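Local coordinates for HTH-type transcriptional regulator PrpR (Mycobacterium tuberculosis, PDB 6D2S), which regulates expression of the enzymes that break down short-chain fatty acids through the glyoxylate and methylcitrate cycles, allowing use of cholesterol-derived propionate, at residues Glu225-Gln230 and Val243-Ala248. Numbering follows the deposited sequence.
Sequences ERIVRQ and VAKTTA. With CA (calcium ion), chain C.
Val228 and Ala244 form an antiparallel hydrogen-bonded pair, Val228 N to Ala244 O at 2.9 Å and Ala244 N to Val228 O at 3.0 Å, the second bond more bent, at 144° at the hydrogen; next to it Arg229 and Val243 make a non-hydrogen-bonded pair. Alongside, the CA of Ile227 makes a CA-H...O contact with Ala244 O, and that of Val243 with Val228 O. Beyond Ile227 the direct ladder gives way to water and a side chain: water 1 accepts from Thr246 N at 3.1 Å and also lies close to Arg226 O, at a spacing too short to be trusted as an ordinary hydrogen bond, while Glu225 N donates to Thr246 OG1 at 2.8 Å, nearly straight at 160°. A chi1 of 58° tucks this hydroxyl between the backbone N and carbonyl carbon of Thr246, facing the incoming chain. On the Arg229-Val243 face, Val243 spreads its two methyls, CG1 against Ile227 CG2 at 3.6 Å and CG2 beside Arg229 CG; the Arg229 chain then leads away to hydrogen-bond through NH1 to Tyr277 O. Lys245 lays its CG and CD along the backbone of Glu225 and Arg226, CG 3.7 Å from Arg226 O, then bends at chi3, and its ammonium forms a salt bridge with Asp153. Glu225 reaches out so that OE2 comes to the methyl of Ala248. Ala248 O binds the calcium ion at 2.3 Å, with Asp250 and Leu252 completing the protein ligands of a site that also holds three waters. The pair belongs to the hairpin of strands 228-233 and 239-247 within the C-terminal domain of this short-chain fatty acyl-CoA regulator, a sequence family of the GAF clan; strand 228-233 edges the five-stranded antiparallel sheet, strand 261-268 hydrogen-bonds to the other side of 239-247, and helix 163-170 meets Lys245 and Thr247.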
# COMPACT_ATOMS: atom_id res chain seq x y z
N GLU A 225 5.16 -18.00 -3.76
CA GLU A 225 4.74 -17.32 -4.99
C GLU A 225 3.49 -17.93 -5.62
O GLU A 225 3.19 -17.66 -6.79
CB GLU A 225 5.90 -17.26 -5.99
CG GLU A 225 7.10 -16.52 -5.44
CD GLU A 225 8.05 -16.03 -6.52
OE1 GLU A 225 7.94 -16.50 -7.67
OE2 GLU A 225 8.90 -15.17 -6.20
N ARG A 226 2.74 -18.73 -4.87
CA ARG A 226 1.46 -19.25 -5.30
C ARG A 226 0.37 -18.71 -4.38
O ARG A 226 0.57 -18.63 -3.17
CB ARG A 226 1.44 -20.78 -5.30
CG ARG A 226 0.10 -21.39 -5.69
CD ARG A 226 -0.31 -20.98 -7.10
NE ARG A 226 -1.55 -21.64 -7.53
CZ ARG A 226 -2.77 -21.17 -7.31
NH1 ARG A 226 -2.92 -20.03 -6.66
NH2 ARG A 226 -3.83 -21.83 -7.74
N ILE A 227 -0.76 -18.33 -4.96
CA ILE A 227 -1.86 -17.83 -4.16
C ILE A 227 -2.48 -18.98 -3.37
O ILE A 227 -2.72 -20.07 -3.90
CB ILE A 227 -2.90 -17.13 -5.05
CG1 ILE A 227 -2.45 -15.68 -5.28
CG2 ILE A 227 -4.29 -17.21 -4.43
CD1 ILE A 227 -3.44 -14.86 -6.06
N VAL A 228 -2.70 -18.74 -2.08
CA VAL A 228 -3.33 -19.70 -1.19
C VAL A 228 -4.64 -19.09 -0.72
O VAL A 228 -4.66 -17.92 -0.30
CB VAL A 228 -2.42 -20.05 0.01
CG1 VAL A 228 -3.14 -20.97 0.99
CG2 VAL A 228 -1.15 -20.72 -0.49
N ARG A 229 -5.73 -19.84 -0.84
CA ARG A 229 -7.06 -19.35 -0.52
C ARG A 229 -7.70 -20.25 0.52
O ARG A 229 -7.59 -21.47 0.44
CB ARG A 229 -7.97 -19.32 -1.76
CG ARG A 229 -7.49 -18.44 -2.90
CD ARG A 229 -8.30 -18.74 -4.15
NE ARG A 229 -7.78 -19.90 -4.87
CZ ARG A 229 -8.46 -20.57 -5.79
NH1 ARG A 229 -9.70 -20.22 -6.10
NH2 ARG A 229 -7.90 -21.61 -6.40
N GLN A 230 -8.40 -19.65 1.48
CA GLN A 230 -9.11 -20.48 2.43
C GLN A 230 -10.20 -19.67 3.11
O GLN A 230 -10.24 -18.44 3.03
CB GLN A 230 -8.17 -21.09 3.47
CG GLN A 230 -7.30 -20.09 4.19
CD GLN A 230 -6.17 -20.80 4.92
OE1 GLN A 230 -4.99 -20.65 4.58
NE2 GLN A 230 -6.54 -21.57 5.93
N VAL A 243 -7.13 -14.60 0.96
CA VAL A 243 -6.22 -14.82 -0.16
C VAL A 243 -4.85 -14.29 0.25
O VAL A 243 -4.76 -13.18 0.78
CB VAL A 243 -6.71 -14.13 -1.45
CG1 VAL A 243 -5.79 -14.44 -2.61
CG2 VAL A 243 -8.14 -14.56 -1.76
N ALA A 244 -3.81 -15.09 0.05
CA ALA A 244 -2.48 -14.75 0.53
C ALA A 244 -1.42 -15.21 -0.46
O ALA A 244 -1.61 -16.16 -1.22
CB ALA A 244 -2.19 -15.37 1.91
N LYS A 245 -0.28 -14.52 -0.44
CA LYS A 245 0.86 -14.95 -1.23
C LYS A 245 2.13 -14.41 -0.59
O LYS A 245 2.10 -13.35 0.06
CB LYS A 245 0.75 -14.46 -2.68
CG LYS A 245 1.71 -15.12 -3.64
CD LYS A 245 1.39 -14.77 -5.08
CE LYS A 245 2.09 -13.49 -5.48
NZ LYS A 245 2.00 -13.26 -6.96
N THR A 246 3.23 -15.13 -0.78
CA THR A 246 4.52 -14.56 -0.42
C THR A 246 4.88 -13.46 -1.41
O THR A 246 4.40 -13.44 -2.55
CB THR A 246 5.63 -15.62 -0.42
OG1 THR A 246 5.73 -16.23 -1.71
CG2 THR A 246 5.37 -16.69 0.63
N THR A 247 5.71 -12.53 -0.95
CA THR A 247 6.23 -11.46 -1.79
C THR A 247 7.65 -11.83 -2.20
O THR A 247 8.46 -12.23 -1.36
CB THR A 247 6.22 -10.13 -1.04
OG1 THR A 247 7.23 -10.15 -0.03
CG2 THR A 247 4.87 -9.92 -0.38
N ALA A 248 7.94 -11.70 -3.49
CA ALA A 248 9.29 -11.94 -3.96
C ALA A 248 10.21 -10.83 -3.47
O ALA A 248 9.86 -9.65 -3.52
CB ALA A 248 9.32 -12.03 -5.49
CA CA C . 8.69 -7.76 -4.14
O HOH W 1 2.55 -18.03 -1.71
O HOH W 2 6.26 -7.68 -4.30
O HOH W 3 8.05 -7.40 -1.95
O HOH W 4 11.03 -6.73 -3.64